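Local coordinates for protein DNA polymerase (Bacillus phage phi29, PDB 2PYL) that copies the phage genome by protein-primed, strand-displacing DNA synthesis with high processivity and fidelity, and in its natural form also has 3'-5' exonuclease activity, at residues 287-292 and 321-326; 300-305 and 314-319; 504-509 and 521-526. The protein carries 2 engineered substitutions. One frame throughout, in Å; residues are numbered along the deposited sequence.

Interaction 1. Residues 287-292 and 321-326; sequences HIRCEF and GEIADL
An antiparallel ladder in the polymerization region of this B-family polymerase pairs Ile288 with Leu326 and Cys290 with Ala324 as hydrogen-bonded pairs, with Arg289 and Asp325 as the non-hydrogen-bonded pair between them. On the face of Arg289 and Asp325, one carboxylate takes a histidine and an arginine. His287 NE2 donates to Asp325 OD1 at 2.7 Å, in its own ring plane and on the anti side of the carboxylate; the imidazole reaches it because CG stands anti to the backbone N (chi1 -179°). Asp325 OD2 takes both Arg289 NE, at 2.8 Å, and Arg289 NH2, at 3.1 Å, a side-on salt bridge with both nitrogens on one oxygen. A bend at chi3 (80°) swings the guanidinium round, and Ile323 CG2 sits over its face, 3.7 Å from Arg289 CZ. The other face is apolar: Ile288 CG2 meets Leu326 CB, and Ala324 CB lies at the ring edge of Phe292, 3.9 Å from CE2. A water donates to Glu291 OE2 and accepts from Gly321 N. Trp327 stacks on the His287 ring. With three donors on its two oxygens, the Asp325 carboxylate is held firmly, and its charge, partly offset by Arg289, may favour a protonated His287.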
loop_
_atom_site.group_PDB
_atom_site.type_symbol
_atom_site.label_atom_id
_atom_site.label_comp_id
_atom_site.label_asym_id
_atom_site.label_seq_id
_atom_site.Cartn_x
_atom_site.Cartn_y
_atom_site.Cartn_z
ATOM N N HIS C 287 26.814 10.935 3.043
ATOM C CA HIS C 287 26.371 11.900 4.033
ATOM C C HIS C 287 27.050 13.241 3.746
ATOM O O HIS C 287 28.284 13.344 3.748
ATOM C CB HIS C 287 26.709 11.413 5.442
ATOM C CG HIS C 287 26.262 12.343 6.526
ATOM N ND1 HIS C 287 26.684 12.220 7.831
ATOM C CD2 HIS C 287 25.431 13.415 6.497
ATOM C CE1 HIS C 287 26.126 13.173 8.560
ATOM N NE2 HIS C 287 25.359 13.909 7.774
ATOM N N ILE C 288 26.236 14.262 3.512
ATOM C CA ILE C 288 26.714 15.591 3.125
ATOM C C ILE C 288 26.055 16.664 3.996
ATOM O O ILE C 288 24.876 16.552 4.314
ATOM C CB ILE C 288 26.438 15.848 1.591
ATOM C CG1 ILE C 288 27.083 17.141 1.101
ATOM C CG2 ILE C 288 24.938 15.888 1.285
ATOM C CD1 ILE C 288 27.182 17.230 -0.421
ATOM N N ARG C 289 26.834 17.666 4.419
ATOM C CA ARG C 289 26.274 18.905 4.981
ATOM C C ARG C 289 26.463 20.055 3.994
ATOM O O ARG C 289 27.534 20.213 3.415
ATOM C CB ARG C 289 26.928 19.297 6.299
ATOM C CG ARG C 289 27.081 18.192 7.313
ATOM C CD ARG C 289 27.424 18.800 8.670
ATOM N NE ARG C 289 26.216 19.304 9.306
ATOM C CZ ARG C 289 26.121 20.381 10.070
ATOM N NH1 ARG C 289 27.181 21.147 10.327
ATOM N NH2 ARG C 289 24.937 20.705 10.578
ATOM N N CYS C 290 25.430 20.867 3.808
ATOM C CA CYS C 290 25.530 22.000 2.881
ATOM C C CYS C 290 24.358 22.975 2.971
ATOM O O CYS C 290 23.315 22.691 3.561
ATOM C CB CYS C 290 25.653 21.504 1.427
ATOM S SG CYS C 290 24.110 20.846 0.761
ATOM N N GLU C 291 24.561 24.139 2.371
ATOM C CA GLU C 291 23.480 25.045 2.037
ATOM C C GLU C 291 23.287 25.003 0.521
ATOM O O GLU C 291 24.189 24.608 -0.219
ATOM C CB GLU C 291 23.785 26.453 2.537
ATOM C CG GLU C 291 24.053 26.486 4.027
ATOM C CD GLU C 291 24.387 27.867 4.528
ATOM O OE1 GLU C 291 25.575 28.136 4.823
ATOM O OE2 GLU C 291 23.465 28.687 4.631
ATOM N N PHE C 292 22.095 25.377 0.067
ATOM C CA PHE C 292 21.735 25.262 -1.347
ATOM C C PHE C 292 20.746 26.349 -1.779
ATOM O O PHE C 292 19.915 26.792 -0.993
ATOM C CB PHE C 292 21.176 23.861 -1.660
ATOM C CG PHE C 292 19.963 23.488 -0.841
ATOM C CD1 PHE C 292 18.690 23.953 -1.194
ATOM C CD2 PHE C 292 20.096 22.676 0.298
ATOM C CE1 PHE C 292 17.575 23.627 -0.422
ATOM C CE2 PHE C 292 18.991 22.340 1.063
ATOM C CZ PHE C 292 17.725 22.816 0.713
ATOM N N GLY C 321 19.164 29.705 5.074
ATOM C CA GLY C 321 20.176 30.184 6.014
ATOM C C GLY C 321 20.518 29.175 7.085
ATOM O O GLY C 321 21.158 29.518 8.059
ATOM N N GLU C 322 20.086 27.929 6.907
ATOM C CA GLU C 322 20.419 26.833 7.826
ATOM C C GLU C 322 21.144 25.740 7.059
ATOM O O GLU C 322 20.907 25.562 5.875
ATOM C CB GLU C 322 19.155 26.268 8.512
ATOM C CG GLU C 322 18.304 27.309 9.266
ATOM C CD GLU C 322 19.053 28.005 10.405
ATOM O OE1 GLU C 322 20.033 27.428 10.921
ATOM O OE2 GLU C 322 18.660 29.132 10.791
ATOM N N ILE C 323 22.037 25.031 7.748
ATOM C CA ILE C 323 22.851 23.961 7.164
ATOM C C ILE C 323 22.021 22.688 7.112
ATOM O O ILE C 323 21.510 22.233 8.134
ATOM C CB ILE C 323 24.155 23.681 8.007
ATOM C CG1 ILE C 323 24.971 24.957 8.212
ATOM C CG2 ILE C 323 25.036 22.633 7.337
ATOM C CD1 ILE C 323 26.057 24.841 9.334
ATOM N N ALA C 324 21.884 22.110 5.923
ATOM C CA ALA C 324 21.144 20.871 5.746
ATOM C C ALA C 324 22.089 19.683 5.882
ATOM O O ALA C 324 23.160 19.671 5.299
ATOM C CB ALA C 324 20.436 20.852 4.395
ATOM N N ASP C 325 21.689 18.714 6.702
ATOM C CA ASP C 325 22.303 17.389 6.775
ATOM C C ASP C 325 21.517 16.451 5.866
ATOM O O ASP C 325 20.338 16.229 6.093
ATOM C CB ASP C 325 22.212 16.834 8.201
ATOM C CG ASP C 325 23.483 17.002 8.984
ATOM O OD1 ASP C 325 24.270 16.036 9.033
ATOM O OD2 ASP C 325 23.686 18.087 9.564
ATOM N N LEU C 326 22.164 15.883 4.856
ATOM C CA LEU C 326 21.475 15.034 3.886
ATOM C C LEU C 326 22.226 13.731 3.643
ATOM O O LEU C 326 23.449 13.710 3.542
ATOM C CB LEU C 326 21.308 15.765 2.557
ATOM C CG LEU C 326 20.654 17.143 2.582
ATOM C CD1 LEU C 326 20.781 17.810 1.217
ATOM C CD2 LEU C 326 19.209 17.031 2.996
HETATM O O HOH W 1 21.133 28.661 3.384
#

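Interaction 2. Residues 300-305 and 314-319; sequences PTIQIK and EYLKSS. With nucleotides of chain B.
Pro300 and Leu316 lie in the dense half of this contact, where two irregular chain segments press together beside the bound DNA. Leu316 N donates to Ile302 O at 2.8 Å, and the same oxygen receives a CA-H...O contact from Tyr315 CA. Leu316 CD1 packs against Ile304 CD1 at 3.8 Å, while Pro300 CB touches Tyr315 CB at 3.9 Å. The Tyr315 ring carries the middle: Thr301 C lies at its edge, 3.6 Å from CD2, and Gln303 CB sits over its face in a CH-pi contact, 4.1 Å from the centroid. With CG anti to the carbonyl carbon (chi1 -76°), the ring is laid along the 300-303 backbone.

Past Gln303, toward Lys305 and the Glu314 backbone, the packing gives way to water and DNA. One water accepts from Ile304 N at 3.0 Å and lies 2.7 Å from Glu314 O, to which it probably donates. Lys305 bends at its last torsion (chi4 -58°) and gives NZ to OP2 of DA7 of chain B at 2.7 Å; Gly312 O is a second acceptor for that ammonium. Lys305 thus meets a phosphate without reading a base, in a loop after strand 283-294 that probably belongs to the TPR1 insertion of protein-primed B-family polymerases.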
loop_
_atom_site.group_PDB
_atom_site.type_symbol
_atom_site.label_atom_id
_atom_site.label_comp_id
_atom_site.label_asym_id
_atom_site.label_seq_id
_atom_site.Cartn_x
_atom_site.Cartn_y
_atom_site.Cartn_z
ATOM N N PRO C 300 12.521 22.459 -8.286
ATOM C CA PRO C 300 13.080 22.072 -6.978
ATOM C C PRO C 300 12.914 20.585 -6.688
ATOM O O PRO C 300 11.846 20.022 -6.939
ATOM C CB PRO C 300 12.270 22.908 -5.985
ATOM C CG PRO C 300 11.027 23.225 -6.672
ATOM C CD PRO C 300 11.345 23.330 -8.133
ATOM N N THR C 301 13.973 19.955 -6.186
ATOM C CA THR C 301 13.974 18.515 -5.921
ATOM C C THR C 301 14.280 18.154 -4.455
ATOM O O THR C 301 14.276 16.982 -4.092
ATOM C CB THR C 301 14.950 17.760 -6.888
ATOM O OG1 THR C 301 16.309 18.049 -6.567
ATOM C CG2 THR C 301 14.703 18.160 -8.338
ATOM N N ILE C 302 14.515 19.153 -3.608
ATOM C CA ILE C 302 14.887 18.895 -2.204
ATOM C C ILE C 302 13.696 19.077 -1.284
ATOM O O ILE C 302 13.084 20.140 -1.238
ATOM C CB ILE C 302 16.046 19.763 -1.698
ATOM C CG1 ILE C 302 17.330 19.412 -2.455
ATOM C CG2 ILE C 302 16.267 19.528 -0.193
ATOM C CD1 ILE C 302 18.476 20.316 -2.145
ATOM N N GLN C 303 13.400 18.008 -0.551
ATOM C CA GLN C 303 12.385 17.997 0.471
ATOM C C GLN C 303 13.089 17.586 1.783
ATOM O O GLN C 303 13.777 16.566 1.839
ATOM C CB GLN C 303 11.310 16.999 0.031
ATOM C CG GLN C 303 10.267 16.644 1.016
ATOM C CD GLN C 303 9.067 15.983 0.360
ATOM O OE1 GLN C 303 8.226 16.660 -0.228
ATOM N NE2 GLN C 303 8.976 14.660 0.473
ATOM N N ILE C 304 12.948 18.402 2.823
ATOM C CA ILE C 304 13.520 18.070 4.134
ATOM C C ILE C 304 12.412 17.879 5.175
ATOM O O ILE C 304 11.630 18.797 5.468
ATOM C CB ILE C 304 14.558 19.120 4.622
ATOM C CG1 ILE C 304 15.733 19.196 3.632
ATOM C CG2 ILE C 304 15.046 18.769 6.038
ATOM C CD1 ILE C 304 16.690 20.344 3.890
ATOM N N LYS C 305 12.373 16.667 5.724
ATOM C CA LYS C 305 11.357 16.250 6.668
ATOM C C LYS C 305 11.874 16.238 8.107
ATOM O O LYS C 305 13.073 16.132 8.356
ATOM C CB LYS C 305 10.853 14.858 6.297
ATOM C CG LYS C 305 10.135 14.803 4.962
ATOM C CD LYS C 305 9.342 13.507 4.811
ATOM C CE LYS C 305 8.582 13.476 3.508
ATOM N NZ LYS C 305 7.638 14.629 3.362
ATOM N N GLU C 314 7.062 20.459 1.409
ATOM C CA GLU C 314 7.480 21.525 0.485
ATOM C C GLU C 314 8.852 21.300 -0.159
ATOM O O GLU C 314 9.843 21.065 0.532
ATOM C CB GLU C 314 7.445 22.886 1.191
ATOM C CG GLU C 314 6.024 23.441 1.370
ATOM C CD GLU C 314 5.993 24.898 1.845
ATOM O OE1 GLU C 314 7.075 25.525 1.984
ATOM O OE2 GLU C 314 4.869 25.420 2.066
ATOM N N TYR C 315 8.899 21.381 -1.489
ATOM C CA TYR C 315 10.169 21.321 -2.229
ATOM C C TYR C 315 10.838 22.688 -2.177
ATOM O O TYR C 315 10.199 23.714 -2.402
ATOM C CB TYR C 315 9.964 20.810 -3.664
ATOM C CG TYR C 315 9.748 19.319 -3.671
ATOM C CD1 TYR C 315 8.471 18.774 -3.607
ATOM C CD2 TYR C 315 10.833 18.456 -3.633
ATOM C CE1 TYR C 315 8.291 17.406 -3.560
ATOM C CE2 TYR C 315 10.671 17.108 -3.588
ATOM C CZ TYR C 315 9.402 16.580 -3.553
ATOM O OH TYR C 315 9.268 15.229 -3.502
ATOM N N LEU C 316 12.125 22.683 -1.840
ATOM C CA LEU C 316 12.807 23.873 -1.331
ATOM C C LEU C 316 13.637 24.566 -2.388
ATOM O O LEU C 316 14.482 23.951 -3.055
ATOM C CB LEU C 316 13.717 23.489 -0.157
ATOM C CG LEU C 316 13.037 22.951 1.104
ATOM C CD1 LEU C 316 14.087 22.445 2.111
ATOM C CD2 LEU C 316 12.117 23.999 1.727
ATOM N N LYS C 317 13.395 25.859 -2.531
ATOM C CA LYS C 317 14.202 26.706 -3.410
ATOM C C LYS C 317 15.501 27.120 -2.726
ATOM O O LYS C 317 16.476 27.458 -3.393
ATOM C CB LYS C 317 13.396 27.923 -3.841
ATOM C CG LYS C 317 12.174 27.520 -4.679
ATOM C CD LYS C 317 11.557 28.687 -5.455
ATOM C CE LYS C 317 10.716 28.182 -6.627
ATOM N NZ LYS C 317 10.776 29.120 -7.793
ATOM N N SER C 318 15.506 27.061 -1.394
ATOM C CA SER C 318 16.632 27.500 -0.588
ATOM C C SER C 318 16.665 26.814 0.776
ATOM O O SER C 318 15.615 26.483 1.322
ATOM C CB SER C 318 16.550 29.006 -0.373
ATOM O OG SER C 318 17.542 29.414 0.535
ATOM N N SER C 319 17.873 26.634 1.327
ATOM C CA SER C 319 18.049 26.117 2.684
ATOM C C SER C 319 17.710 27.163 3.751
ATOM O O SER C 319 17.684 26.859 4.947
ATOM C CB SER C 319 19.463 25.539 2.895
ATOM O OG SER C 319 20.473 26.406 2.426
ATOM P P DA B 7 4.999 14.792 0.345
ATOM O OP1 DA B 7 5.480 15.715 -0.700
ATOM O OP2 DA B 7 5.523 14.904 1.719
ATOM O "O5'" DA B 7 3.422 14.899 0.484
ATOM C "C5'" DA B 7 2.528 14.840 -0.596
ATOM C "C4'" DA B 7 1.119 14.832 -0.026
ATOM O "O4'" DA B 7 0.860 13.513 0.507
ATOM C "C3'" DA B 7 0.879 15.820 1.128
ATOM O "O3'" DA B 7 -0.106 16.785 0.759
ATOM C "C2'" DA B 7 0.454 14.942 2.293
ATOM C "C1'" DA B 7 -0.011 13.680 1.596
ATOM N N9 DA B 7 0.050 12.511 2.459
ATOM C C8 DA B 7 1.123 12.109 3.207
ATOM N N7 DA B 7 0.900 11.034 3.917
ATOM C C5 DA B 7 -0.410 10.690 3.598
ATOM C C6 DA B 7 -1.246 9.631 4.021
ATOM N N6 DA B 7 -0.856 8.692 4.875
ATOM N N1 DA B 7 -2.504 9.594 3.540
ATOM C C2 DA B 7 -2.918 10.548 2.673
ATOM N N3 DA B 7 -2.222 11.586 2.190
ATOM C C4 DA B 7 -0.962 11.601 2.699
ATOM P P DT B 6 9.050 9.891 1.940
ATOM O OP1 DT B 6 10.148 10.550 1.182
ATOM O OP2 DT B 6 9.072 9.916 3.426
ATOM O "O5'" DT B 6 7.662 10.487 1.464
ATOM C "C5'" DT B 6 7.341 10.543 0.095
ATOM C "C4'" DT B 6 5.938 11.051 -0.104
ATOM O "O4'" DT B 6 5.016 10.019 0.237
ATOM C "C3'" DT B 6 5.541 12.252 0.736
ATOM O "O3'" DT B 6 5.238 13.323 -0.163
ATOM C "C2'" DT B 6 4.317 11.793 1.541
ATOM C "C1'" DT B 6 3.836 10.598 0.747
ATOM N N1 DT B 6 3.120 9.519 1.493
ATOM C C2 DT B 6 1.831 9.182 1.125
ATOM O O2 DT B 6 1.203 9.728 0.243
ATOM N N3 DT B 6 1.280 8.160 1.847
ATOM C C4 DT B 6 1.830 7.450 2.879
ATOM O O4 DT B 6 1.195 6.559 3.434
ATOM C C5 DT B 6 3.169 7.844 3.235
ATOM C C7 DT B 6 3.881 7.130 4.350
ATOM C C6 DT B 6 3.744 8.845 2.539
HETATM O O HOH W 2 10.941 20.657 2.987
#

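Interaction 3. Residues 504-509 and 521-526; sequences IYMKEV and YTDIKF
A classic beta bulge ends the antiparallel pairing of strands 499-508 and 523-530, where the Ile504 side chain lies near those of Tyr500, probably involved in binding template-primer structures, and Lys529, which stabilises the primer terminus. Thr522 and Asp523 both face Met506, and their two N-H groups share one acceptor: Met506 O takes Thr522 N at 2.9 Å, in the carbonyl plane, and Asp523 N at 3.0 Å, from above that plane. The return bond, Met506 N to Asp523 O, is 2.7 Å long. Further along, Ile504 and Lys525 form a regular hydrogen-bonded pair, joined in both directions between their backbones.

On one face the Tyr505 ring turns its edge to the face of Tyr521, with centroids 4.6 Å apart and planes at 61°. Tyr505 CD2 stands over the centre of the Tyr521 ring, 3.4 Å from CG. Tyr521 holds its CG between the backbone N and the carbonyl carbon (chi1 83°), which swings the ring beneath that edge. Ile524 CD1 adds an apolar touch at 3.7 Å from Tyr505 CD2.

On the other face Met506 sets CG anti to its carbonyl carbon (chi1 -55°), which brings it to 3.6 Å from Lys525 CB; the bends at chi2 and chi3 then fold the thioether end. Ile504 and Lys525 run side by side in the same direction, and the lysine's methylene CE lies 3.9 Å from Ile504 CD1.

Strand 499-508 is the shared member of this branched sheet. Strand 513-515 also pairs with it, placing Leu513 and Glu515 against Met506, and strand 483-489 runs past with Thr488 on Tyr505 and Ser487 on Ile504. Glu244 accepts the Tyr505 hydroxyl, and Asp520 forms a salt bridge with Lys507 NZ.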
loop_
_atom_site.group_PDB
_atom_site.type_symbol
_atom_site.label_atom_id
_atom_site.label_comp_id
_atom_site.label_asym_id
_atom_site.label_seq_id
_atom_site.Cartn_x
_atom_site.Cartn_y
_atom_site.Cartn_z
ATOM N N ILE C 504 -11.646 14.485 -18.726
ATOM C CA ILE C 504 -10.878 13.646 -19.661
ATOM C C ILE C 504 -11.661 13.303 -20.944
ATOM O O ILE C 504 -12.831 12.973 -20.887
ATOM C CB ILE C 504 -10.369 12.343 -18.953
ATOM C CG1 ILE C 504 -9.440 12.708 -17.783
ATOM C CG2 ILE C 504 -9.627 11.431 -19.938
ATOM C CD1 ILE C 504 -9.260 11.607 -16.750
ATOM N N TYR C 505 -10.997 13.413 -22.093
ATOM C CA TYR C 505 -11.569 13.002 -23.387
ATOM C C TYR C 505 -11.688 11.480 -23.494
ATOM O O TYR C 505 -10.684 10.759 -23.428
ATOM C CB TYR C 505 -10.693 13.491 -24.547
ATOM C CG TYR C 505 -10.674 14.982 -24.762
ATOM C CD1 TYR C 505 -9.537 15.722 -24.485
ATOM C CD2 TYR C 505 -11.785 15.652 -25.273
ATOM C CE1 TYR C 505 -9.499 17.084 -24.697
ATOM C CE2 TYR C 505 -11.765 17.026 -25.480
ATOM C CZ TYR C 505 -10.614 17.735 -25.179
ATOM O OH TYR C 505 -10.558 19.093 -25.383
ATOM N N MET C 506 -12.913 10.995 -23.650
ATOM C CA MET C 506 -13.155 9.559 -23.809
ATOM C C MET C 506 -13.818 9.264 -25.151
ATOM O O MET C 506 -14.424 10.136 -25.769
ATOM C CB MET C 506 -14.026 9.009 -22.667
ATOM C CG MET C 506 -13.509 9.279 -21.258
ATOM S SD MET C 506 -11.972 8.441 -20.810
ATOM C CE MET C 506 -12.601 6.835 -20.321
ATOM N N LYS C 507 -13.672 8.026 -25.602
ATOM C CA LYS C 507 -14.347 7.546 -26.808
ATOM C C LYS C 507 -14.801 6.122 -26.553
ATOM O O LYS C 507 -14.218 5.403 -25.741
ATOM C CB LYS C 507 -13.432 7.595 -28.040
ATOM C CG LYS C 507 -12.155 6.760 -27.905
ATOM C CD LYS C 507 -11.264 6.857 -29.143
ATOM C CE LYS C 507 -9.829 6.407 -28.825
ATOM N NZ LYS C 507 -8.916 6.502 -30.005
ATOM N N GLU C 508 -15.840 5.720 -27.256
ATOM C CA GLU C 508 -16.386 4.389 -27.117
ATOM C C GLU C 508 -15.761 3.451 -28.142
ATOM O O GLU C 508 -15.461 3.855 -29.269
ATOM C CB GLU C 508 -17.895 4.427 -27.306
ATOM C CG GLU C 508 -18.616 3.490 -26.378
ATOM C CD GLU C 508 -20.065 3.301 -26.752
ATOM O OE1 GLU C 508 -20.366 3.172 -27.965
ATOM O OE2 GLU C 508 -20.902 3.266 -25.822
ATOM N N VAL C 509 -15.586 2.197 -27.748
ATOM C CA VAL C 509 -14.927 1.210 -28.596
ATOM C C VAL C 509 -15.949 0.120 -28.999
ATOM O O VAL C 509 -16.661 0.249 -30.008
ATOM C CB VAL C 509 -13.610 0.683 -27.896
ATOM C CG1 VAL C 509 -13.864 -0.442 -26.865
ATOM C CG2 VAL C 509 -12.585 0.244 -28.948
ATOM N N TYR C 521 -13.012 11.950 -29.918
ATOM C CA TYR C 521 -13.700 11.725 -28.638
ATOM C C TYR C 521 -15.214 11.864 -28.797
ATOM O O TYR C 521 -15.696 12.627 -29.638
ATOM C CB TYR C 521 -13.180 12.672 -27.535
ATOM C CG TYR C 521 -13.801 14.055 -27.518
ATOM C CD1 TYR C 521 -14.848 14.351 -26.654
ATOM C CD2 TYR C 521 -13.342 15.067 -28.368
ATOM C CE1 TYR C 521 -15.431 15.613 -26.634
ATOM C CE2 TYR C 521 -13.918 16.337 -28.353
ATOM C CZ TYR C 521 -14.964 16.603 -27.483
ATOM O OH TYR C 521 -15.548 17.852 -27.445
ATOM N N THR C 522 -15.941 11.102 -27.985
ATOM C CA THR C 522 -17.410 11.158 -27.916
ATOM C C THR C 522 -17.968 11.538 -26.525
ATOM O O THR C 522 -19.088 12.036 -26.423
ATOM C CB THR C 522 -18.041 9.797 -28.327
ATOM O OG1 THR C 522 -17.585 8.758 -27.450
ATOM C CG2 THR C 522 -17.700 9.434 -29.791
ATOM N N ASP C 523 -17.183 11.308 -25.474
ATOM C CA ASP C 523 -17.630 11.496 -24.086
ATOM C C ASP C 523 -16.552 12.219 -23.269
ATOM O O ASP C 523 -15.366 12.165 -23.598
ATOM C CB ASP C 523 -17.959 10.121 -23.466
ATOM C CG ASP C 523 -18.337 10.193 -21.978
ATOM O OD1 ASP C 523 -19.427 10.711 -21.647
ATOM O OD2 ASP C 523 -17.541 9.698 -21.144
ATOM N N ILE C 524 -16.981 12.893 -22.203
ATOM C CA ILE C 524 -16.075 13.571 -21.284
ATOM C C ILE C 524 -16.244 12.958 -19.895
ATOM O O ILE C 524 -17.325 13.018 -19.322
ATOM C CB ILE C 524 -16.352 15.087 -21.238
ATOM C CG1 ILE C 524 -16.063 15.732 -22.603
ATOM C CG2 ILE C 524 -15.500 15.763 -20.167
ATOM C CD1 ILE C 524 -14.581 16.000 -22.873
ATOM N N LYS C 525 -15.175 12.354 -19.372
ATOM C CA LYS C 525 -15.186 11.767 -18.028
ATOM C C LYS C 525 -14.636 12.733 -16.969
ATOM O O LYS C 525 -13.516 13.219 -17.074
ATOM C CB LYS C 525 -14.364 10.475 -17.993
ATOM C CG LYS C 525 -14.451 9.698 -16.657
ATOM C CD LYS C 525 -13.468 8.516 -16.583
ATOM C CE LYS C 525 -12.043 8.977 -16.313
ATOM N NZ LYS C 525 -11.063 7.852 -16.318
ATOM N N PHE C 526 -15.436 12.985 -15.938
ATOM C CA PHE C 526 -14.980 13.754 -14.790
ATOM C C PHE C 526 -14.203 12.848 -13.827
ATOM O O PHE C 526 -14.739 11.867 -13.318
ATOM C CB PHE C 526 -16.164 14.410 -14.085
ATOM C CG PHE C 526 -15.763 15.296 -12.942
ATOM C CD1 PHE C 526 -15.014 16.441 -13.169
ATOM C CD2 PHE C 526 -16.130 14.985 -11.637
ATOM C CE1 PHE C 526 -14.630 17.256 -12.117
ATOM C CE2 PHE C 526 -15.758 15.804 -10.585
ATOM C CZ PHE C 526 -15.005 16.938 -10.828
#

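Interactions 1 and 2 are neighbours: the loop that forms interaction 2 leaves strand 283-294 and returns to strand 324-329, the two strands that interaction 1 pairs, and Phe292 and Ser319 touch where they meet. Interaction 3 belongs to another sheet, its centre about 48 Å from that of interaction 1 and about 38 Å from that of interaction 2. All three are partly buried. Both strand pairs rest on backbone ladders, but a charged network tops interaction 1 whereas a tyrosine pair and a bulge mark interaction 3. Interaction 2, without regular strands, has a single direct hydrogen bond between its segments, relies on apolar packing and water, and alone reaches DNA.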